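Local coordinates for synaptotagmin-1 (Arabidopsis thaliana, PDB 7AS6), which probably binds calcium and phospholipid through C2 domains, of which this is the first, and helps keep the plasma membrane intact under freezing and osmotic stress, at residues P6-L20 and N53-R67. Numbering follows the deposited sequence.
Sequences PVGIVHVKVVRAVGL and NLNPEWNEEFKFSVR. With EDO (1,2-ethanediol), chain H; EDO (1,2-ethanediol), chain G.
Arg16 turns CG between its backbone N and carbonyl carbon (chi1 67°), while Glu57 sends CG anti to its backbone N and bends at chi2; the two chains then meet in a salt bridge, Glu57 OE2 lying 2.6 Å from Arg16 NH1 at the edge of the guanidinium, near its plane. Val15 CG1 covers one face of that guanidinium, and Arg16 NE pairs with Glu133 on strand 131-140, so Arg16 ties together the two strands that flank its own. Beside it the ladder is bulged: Val15 O accepts from Trp58 N (2.8 Å) and Asn59 N (3.1 Å), both from one face of its carbonyl plane. Asn59, with positive phi (55°), and Glu60 together face Val14 in a G1 beta bulge. The pairing is antiparallel and joins strands 8-18 and 57-66 in one four-stranded sheet of the C2 beta sandwich, 57-66 at its border. On the face turned to the other sheet, Val14 CG1 lies alongside the Trp58 indole, 3.7 Å from CE3, and Val14 CG2 meets the edge of the Phe62 ring. Val12 CG2 likewise touches Phe64 at the ring edge, 3.9 Å from CD1, and Val10 CG1 packs on Val66 CG2. Ala17 CB touches both Pro56 CG and Trp58 CZ3; Trp58 NE1 is hydrogen-bonded to Thr48 O. On the opposite face, Lys63 CG runs 3.3 Å from His11 ND1, the two side chains pointing the same way. Near the predicted calcium-binding loops, Asn55 OD1 accepts a hydrogen bond from Gly19 N, which comes in above the carbonyl plane (3.0 Å), and Leu20 N is hydrogen-bonded to Leu54 O.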
loop_
_atom_site.group_PDB
_atom_site.type_symbol
_atom_site.label_atom_id
_atom_site.label_comp_id
_atom_site.label_asym_id
_atom_site.label_seq_id
_atom_site.Cartn_x
_atom_site.Cartn_y
_atom_site.Cartn_z
ATOM N N PRO A 6 -20.371 8.241 -1.834
ATOM C CA PRO A 6 -19.344 7.464 -2.542
ATOM C C PRO A 6 -19.743 7.157 -3.982
ATOM O O PRO A 6 -20.864 6.722 -4.255
ATOM C CB PRO A 6 -19.222 6.186 -1.700
ATOM C CG PRO A 6 -19.856 6.523 -0.380
ATOM C CD PRO A 6 -20.957 7.474 -0.724
ATOM N N VAL A 7 -18.796 7.379 -4.899
ATOM C CA VAL A 7 -19.006 7.122 -6.321
ATOM C C VAL A 7 -18.891 5.640 -6.625
ATOM O O VAL A 7 -19.596 5.106 -7.490
ATOM C CB VAL A 7 -17.991 7.923 -7.155
ATOM C CG1 VAL A 7 -18.342 7.862 -8.632
ATOM C CG2 VAL A 7 -17.902 9.346 -6.658
ATOM N N GLY A 8 -17.966 4.971 -5.958
ATOM C CA GLY A 8 -17.724 3.572 -6.210
ATOM C C GLY A 8 -16.824 3.019 -5.132
ATOM O O GLY A 8 -16.645 3.623 -4.074
ATOM N N ILE A 9 -16.253 1.860 -5.421
ATOM C CA ILE A 9 -15.377 1.165 -4.492
ATOM C C ILE A 9 -14.130 0.747 -5.252
ATOM O O ILE A 9 -14.221 0.201 -6.357
ATOM C CB ILE A 9 -16.076 -0.050 -3.862
ATOM C CG1 ILE A 9 -17.261 0.414 -3.015
ATOM C CG2 ILE A 9 -15.102 -0.844 -3.013
ATOM C CD1 ILE A 9 -18.155 -0.712 -2.573
ATOM N N VAL A 10 -12.964 1.026 -4.683
ATOM C CA VAL A 10 -11.702 0.604 -5.271
ATOM C C VAL A 10 -11.186 -0.596 -4.490
ATOM O O VAL A 10 -11.143 -0.577 -3.253
ATOM C CB VAL A 10 -10.687 1.758 -5.310
ATOM C CG1 VAL A 10 -10.454 2.336 -3.925
ATOM C CG2 VAL A 10 -9.393 1.289 -5.931
ATOM N N HIS A 11 -10.840 -1.659 -5.209
ATOM C CA HIS A 11 -10.251 -2.855 -4.623
ATOM C C HIS A 11 -8.744 -2.752 -4.791
ATOM O O HIS A 11 -8.254 -2.638 -5.920
ATOM C CB HIS A 11 -10.792 -4.123 -5.286
ATOM C CG HIS A 11 -12.273 -4.301 -5.137
ATOM N ND1 HIS A 11 -12.835 -5.126 -4.185
ATOM C CD2 HIS A 11 -13.311 -3.756 -5.816
ATOM C CE1 HIS A 11 -14.152 -5.084 -4.287
ATOM N NE2 HIS A 11 -14.466 -4.254 -5.265
ATOM N N VAL A 12 -8.023 -2.745 -3.664
ATOM C CA VAL A 12 -6.572 -2.561 -3.609
ATOM C C VAL A 12 -5.956 -3.879 -3.181
ATOM O O VAL A 12 -6.236 -4.384 -2.087
ATOM C CB VAL A 12 -6.165 -1.453 -2.625
ATOM C CG1 VAL A 12 -4.657 -1.230 -2.689
ATOM C CG2 VAL A 12 -6.909 -0.172 -2.917
ATOM N N LYS A 13 -5.130 -4.444 -4.031
ATOM C CA LYS A 13 -4.430 -5.662 -3.687
ATOM C C LYS A 13 -2.985 -5.275 -3.443
ATOM O O LYS A 13 -2.364 -4.624 -4.293
ATOM C CB LYS A 13 -4.545 -6.713 -4.793
ATOM C CG LYS A 13 -4.051 -8.100 -4.358
ATOM C CD LYS A 13 -4.086 -9.091 -5.514
ATOM C CE LYS A 13 -4.575 -10.458 -5.070
ATOM N NZ LYS A 13 -4.851 -11.315 -6.266
ATOM N N VAL A 14 -2.467 -5.624 -2.269
ATOM C CA VAL A 14 -1.036 -5.537 -2.016
ATOM C C VAL A 14 -0.433 -6.877 -2.410
ATOM O O VAL A 14 -0.655 -7.897 -1.745
ATOM C CB VAL A 14 -0.725 -5.188 -0.555
ATOM C CG1 VAL A 14 0.792 -5.136 -0.348
ATOM C CG2 VAL A 14 -1.353 -3.848 -0.200
ATOM N N VAL A 15 0.361 -6.869 -3.466
ATOM C CA VAL A 15 0.842 -8.109 -4.057
ATOM C C VAL A 15 2.112 -8.551 -3.357
ATOM O O VAL A 15 2.125 -9.587 -2.681
ATOM C CB VAL A 15 1.077 -7.951 -5.568
ATOM C CG1 VAL A 15 1.602 -9.250 -6.155
ATOM C CG2 VAL A 15 -0.219 -7.531 -6.255
ATOM N N ARG A 16 3.185 -7.782 -3.524
ATOM C CA ARG A 16 4.470 -8.138 -2.941
ATOM C C ARG A 16 5.346 -6.894 -2.835
ATOM O O ARG A 16 5.058 -5.849 -3.424
ATOM C CB ARG A 16 5.160 -9.224 -3.775
ATOM C CG ARG A 16 5.600 -8.765 -5.166
ATOM C CD ARG A 16 6.035 -9.943 -6.056
ATOM N NE ARG A 16 5.325 -9.910 -7.336
ATOM C CZ ARG A 16 4.370 -10.763 -7.706
ATOM N NH1 ARG A 16 4.009 -11.755 -6.904
ATOM N NH2 ARG A 16 3.777 -10.628 -8.887
ATOM N N ALA A 17 6.415 -7.023 -2.049
ATOM C CA ALA A 17 7.535 -6.099 -2.076
ATOM C C ALA A 17 8.767 -6.874 -2.512
ATOM O O ALA A 17 8.880 -8.079 -2.270
ATOM C CB ALA A 17 7.780 -5.433 -0.724
ATOM N N VAL A 18 9.672 -6.181 -3.188
ATOM C CA VAL A 18 10.874 -6.788 -3.742
ATOM C C VAL A 18 12.054 -5.910 -3.385
ATOM O O VAL A 18 11.999 -4.686 -3.546
ATOM C CB VAL A 18 10.772 -6.962 -5.271
ATOM C CG1 VAL A 18 12.078 -7.469 -5.839
ATOM C CG2 VAL A 18 9.652 -7.916 -5.605
ATOM N N GLY A 19 13.115 -6.530 -2.892
ATOM C CA GLY A 19 14.348 -5.805 -2.670
ATOM C C GLY A 19 14.353 -4.886 -1.474
ATOM O O GLY A 19 15.052 -3.868 -1.494
ATOM N N LEU A 20 13.592 -5.210 -0.431
ATOM C CA LEU A 20 13.589 -4.393 0.775
ATOM C C LEU A 20 14.975 -4.374 1.413
ATOM O O LEU A 20 15.740 -5.337 1.311
ATOM C CB LEU A 20 12.563 -4.923 1.777
ATOM C CG LEU A 20 11.103 -4.889 1.340
ATOM C CD1 LEU A 20 10.224 -5.342 2.487
ATOM C CD2 LEU A 20 10.728 -3.485 0.887
ATOM N N ASN A 53 11.730 -11.531 5.991
ATOM C CA ASN A 53 11.448 -11.622 4.557
ATOM C C ASN A 53 11.698 -10.255 3.933
ATOM O O ASN A 53 10.948 -9.314 4.195
ATOM C CB ASN A 53 10.000 -12.069 4.344
ATOM C CG ASN A 53 9.763 -12.695 2.977
ATOM O OD1 ASN A 53 10.480 -12.404 2.022
ATOM N ND2 ASN A 53 8.740 -13.557 2.877
ATOM N N LEU A 54 12.728 -10.133 3.106
ATOM C CA LEU A 54 12.931 -8.905 2.351
ATOM C C LEU A 54 12.219 -8.919 1.008
ATOM O O LEU A 54 12.220 -7.897 0.313
ATOM C CB LEU A 54 14.423 -8.664 2.121
ATOM C CG LEU A 54 15.291 -8.602 3.377
ATOM C CD1 LEU A 54 16.734 -8.410 2.967
ATOM C CD2 LEU A 54 14.846 -7.491 4.312
ATOM N N ASN A 55 11.607 -10.044 0.629
ATOM C CA ASN A 55 10.782 -10.138 -0.578
ATOM C C ASN A 55 9.403 -10.689 -0.231
ATOM O O ASN A 55 8.974 -11.725 -0.746
ATOM C CB ASN A 55 11.476 -11.007 -1.622
ATOM C CG ASN A 55 12.820 -10.445 -2.014
ATOM O OD1 ASN A 55 12.911 -9.494 -2.793
ATOM N ND2 ASN A 55 13.873 -10.997 -1.435
ATOM N N PRO A 56 8.678 -10.011 0.652
ATOM C CA PRO A 56 7.388 -10.537 1.099
ATOM C C PRO A 56 6.397 -10.653 -0.047
ATOM O O PRO A 56 6.357 -9.819 -0.953
ATOM C CB PRO A 56 6.927 -9.494 2.113
ATOM C CG PRO A 56 7.578 -8.245 1.628
ATOM C CD PRO A 56 8.910 -8.641 1.131
ATOM N N GLU A 57 5.581 -11.697 0.026
ATOM C CA GLU A 57 4.449 -11.920 -0.861
ATOM C C GLU A 57 3.182 -11.945 -0.015
ATOM O O GLU A 57 3.016 -12.847 0.812
ATOM C CB GLU A 57 4.632 -13.237 -1.598
ATOM C CG GLU A 57 3.588 -13.485 -2.620
ATOM C CD GLU A 57 4.156 -13.394 -4.009
ATOM O OE1 GLU A 57 5.405 -13.382 -4.134
ATOM O OE2 GLU A 57 3.357 -13.338 -4.965
ATOM N N TRP A 58 2.304 -10.954 -0.198
ATOM C CA TRP A 58 1.064 -10.831 0.568
ATOM C C TRP A 58 -0.163 -11.274 -0.225
ATOM O O TRP A 58 -0.892 -12.168 0.208
ATOM C CB TRP A 58 0.833 -9.385 1.009
ATOM C CG TRP A 58 1.733 -8.883 2.068
ATOM C CD1 TRP A 58 1.613 -9.098 3.405
ATOM C CD2 TRP A 58 2.855 -8.019 1.895
ATOM N NE1 TRP A 58 2.607 -8.444 4.076
ATOM C CE2 TRP A 58 3.387 -7.774 3.172
ATOM C CE3 TRP A 58 3.468 -7.438 0.787
ATOM C CZ2 TRP A 58 4.507 -6.982 3.372
ATOM C CZ3 TRP A 58 4.577 -6.649 0.984
ATOM C CH2 TRP A 58 5.076 -6.411 2.273
ATOM N N ASN A 59 -0.420 -10.629 -1.361
ATOM C CA ASN A 59 -1.646 -10.829 -2.136
ATOM C C ASN A 59 -2.876 -10.598 -1.278
ATOM O O ASN A 59 -3.833 -11.373 -1.284
ATOM C CB ASN A 59 -1.681 -12.207 -2.761
ATOM C CG ASN A 59 -0.730 -12.308 -3.892
ATOM O OD1 ASN A 59 -0.661 -11.409 -4.729
ATOM N ND2 ASN A 59 0.071 -13.357 -3.897
ATOM N N GLU A 60 -2.840 -9.515 -0.524
ATOM C CA GLU A 60 -3.882 -9.216 0.437
ATOM C C GLU A 60 -4.720 -8.077 -0.107
ATOM O O GLU A 60 -4.198 -7.138 -0.724
ATOM C CB GLU A 60 -3.250 -8.884 1.799
ATOM C CG GLU A 60 -2.957 -10.160 2.595
ATOM C CD GLU A 60 -2.161 -9.920 3.893
ATOM O OE1 GLU A 60 -2.386 -8.883 4.561
ATOM O OE2 GLU A 60 -1.326 -10.792 4.254
ATOM N N GLU A 61 -6.023 -8.173 0.090
ATOM C CA GLU A 61 -6.956 -7.320 -0.622
ATOM C C GLU A 61 -7.691 -6.421 0.356
ATOM O O GLU A 61 -8.119 -6.872 1.419
ATOM C CB GLU A 61 -7.967 -8.158 -1.418
ATOM C CG GLU A 61 -7.590 -8.355 -2.873
ATOM C CD GLU A 61 -8.767 -8.097 -3.812
ATOM O OE1 GLU A 61 -9.913 -8.446 -3.432
ATOM O OE2 GLU A 61 -8.549 -7.532 -4.920
ATOM N N PHE A 62 -7.857 -5.159 -0.028
ATOM C CA PHE A 62 -8.560 -4.156 0.760
ATOM C C PHE A 62 -9.551 -3.399 -0.124
ATOM O O PHE A 62 -9.312 -3.226 -1.320
ATOM C CB PHE A 62 -7.573 -3.183 1.367
ATOM C CG PHE A 62 -6.467 -3.855 2.108
ATOM C CD1 PHE A 62 -6.630 -4.198 3.427
ATOM C CD2 PHE A 62 -5.282 -4.176 1.468
ATOM C CE1 PHE A 62 -5.624 -4.830 4.120
ATOM C CE2 PHE A 62 -4.283 -4.808 2.136
ATOM C CZ PHE A 62 -4.454 -5.143 3.476
ATOM N N LYS A 63 -10.649 -2.922 0.475
ATOM C CA LYS A 63 -11.652 -2.115 -0.220
ATOM C C LYS A 63 -11.782 -0.738 0.427
ATOM O O LYS A 63 -11.839 -0.624 1.657
ATOM C CB LYS A 63 -13.026 -2.791 -0.205
ATOM C CG LYS A 63 -13.174 -4.000 -1.105
ATOM C CD LYS A 63 -14.182 -4.998 -0.516
ATOM C CE LYS A 63 -15.370 -4.290 0.134
ATOM N NZ LYS A 63 -15.977 -5.106 1.230
ATOM N N PHE A 64 -11.849 0.303 -0.406
ATOM C CA PHE A 64 -12.088 1.674 0.031
ATOM C C PHE A 64 -13.265 2.269 -0.731
ATOM O O PHE A 64 -13.402 2.046 -1.939
ATOM C CB PHE A 64 -10.872 2.558 -0.199
ATOM C CG PHE A 64 -9.677 2.181 0.629
ATOM C CD1 PHE A 64 -8.757 1.247 0.167
ATOM C CD2 PHE A 64 -9.465 2.769 1.869
ATOM C CE1 PHE A 64 -7.641 0.901 0.938
ATOM C CE2 PHE A 64 -8.351 2.433 2.644
ATOM C CZ PHE A 64 -7.444 1.503 2.175
ATOM N N SER A 65 -14.093 3.048 -0.031
ATOM C CA SER A 65 -15.121 3.848 -0.690
ATOM C C SER A 65 -14.471 5.048 -1.363
ATOM O O SER A 65 -13.639 5.735 -0.759
ATOM C CB SER A 65 -16.173 4.313 0.314
ATOM O OG SER A 65 -16.965 3.230 0.759
ATOM N N VAL A 66 -14.842 5.295 -2.616
ATOM C CA VAL A 66 -14.271 6.379 -3.403
ATOM C C VAL A 66 -15.288 7.502 -3.489
ATOM O O VAL A 66 -16.439 7.278 -3.887
ATOM C CB VAL A 66 -13.872 5.906 -4.811
ATOM C CG1 VAL A 66 -13.142 7.023 -5.547
ATOM C CG2 VAL A 66 -13.015 4.666 -4.729
ATOM N N ARG A 67 -14.858 8.714 -3.123
ATOM C CA ARG A 67 -15.696 9.902 -3.185
ATOM C C ARG A 67 -15.261 10.902 -4.245
ATOM O O ARG A 67 -16.068 11.753 -4.627
ATOM C CB ARG A 67 -15.738 10.597 -1.816
ATOM C CG ARG A 67 -16.577 9.834 -0.804
ATOM C CD ARG A 67 -16.409 10.342 0.613
ATOM N NE ARG A 67 -17.242 9.571 1.532
ATOM C CZ ARG A 67 -16.845 8.471 2.169
ATOM N NH1 ARG A 67 -15.613 8.002 2.005
ATOM N NH2 ARG A 67 -17.680 7.840 2.979
HETATM C C1 EDO H . -7.127 -7.913 4.979
HETATM O O1 EDO H . -8.083 -8.309 3.988
HETATM C C2 EDO H . -5.731 -8.297 4.492
HETATM O O2 EDO H . -4.780 -8.165 5.568
HETATM C C1 EDO G . 4.980 -15.651 3.306
HETATM O O1 EDO G . 3.680 -15.469 2.696
HETATM C C2 EDO G . 6.082 -15.674 2.250
HETATM O O2 EDO G . 6.102 -14.416 1.558
#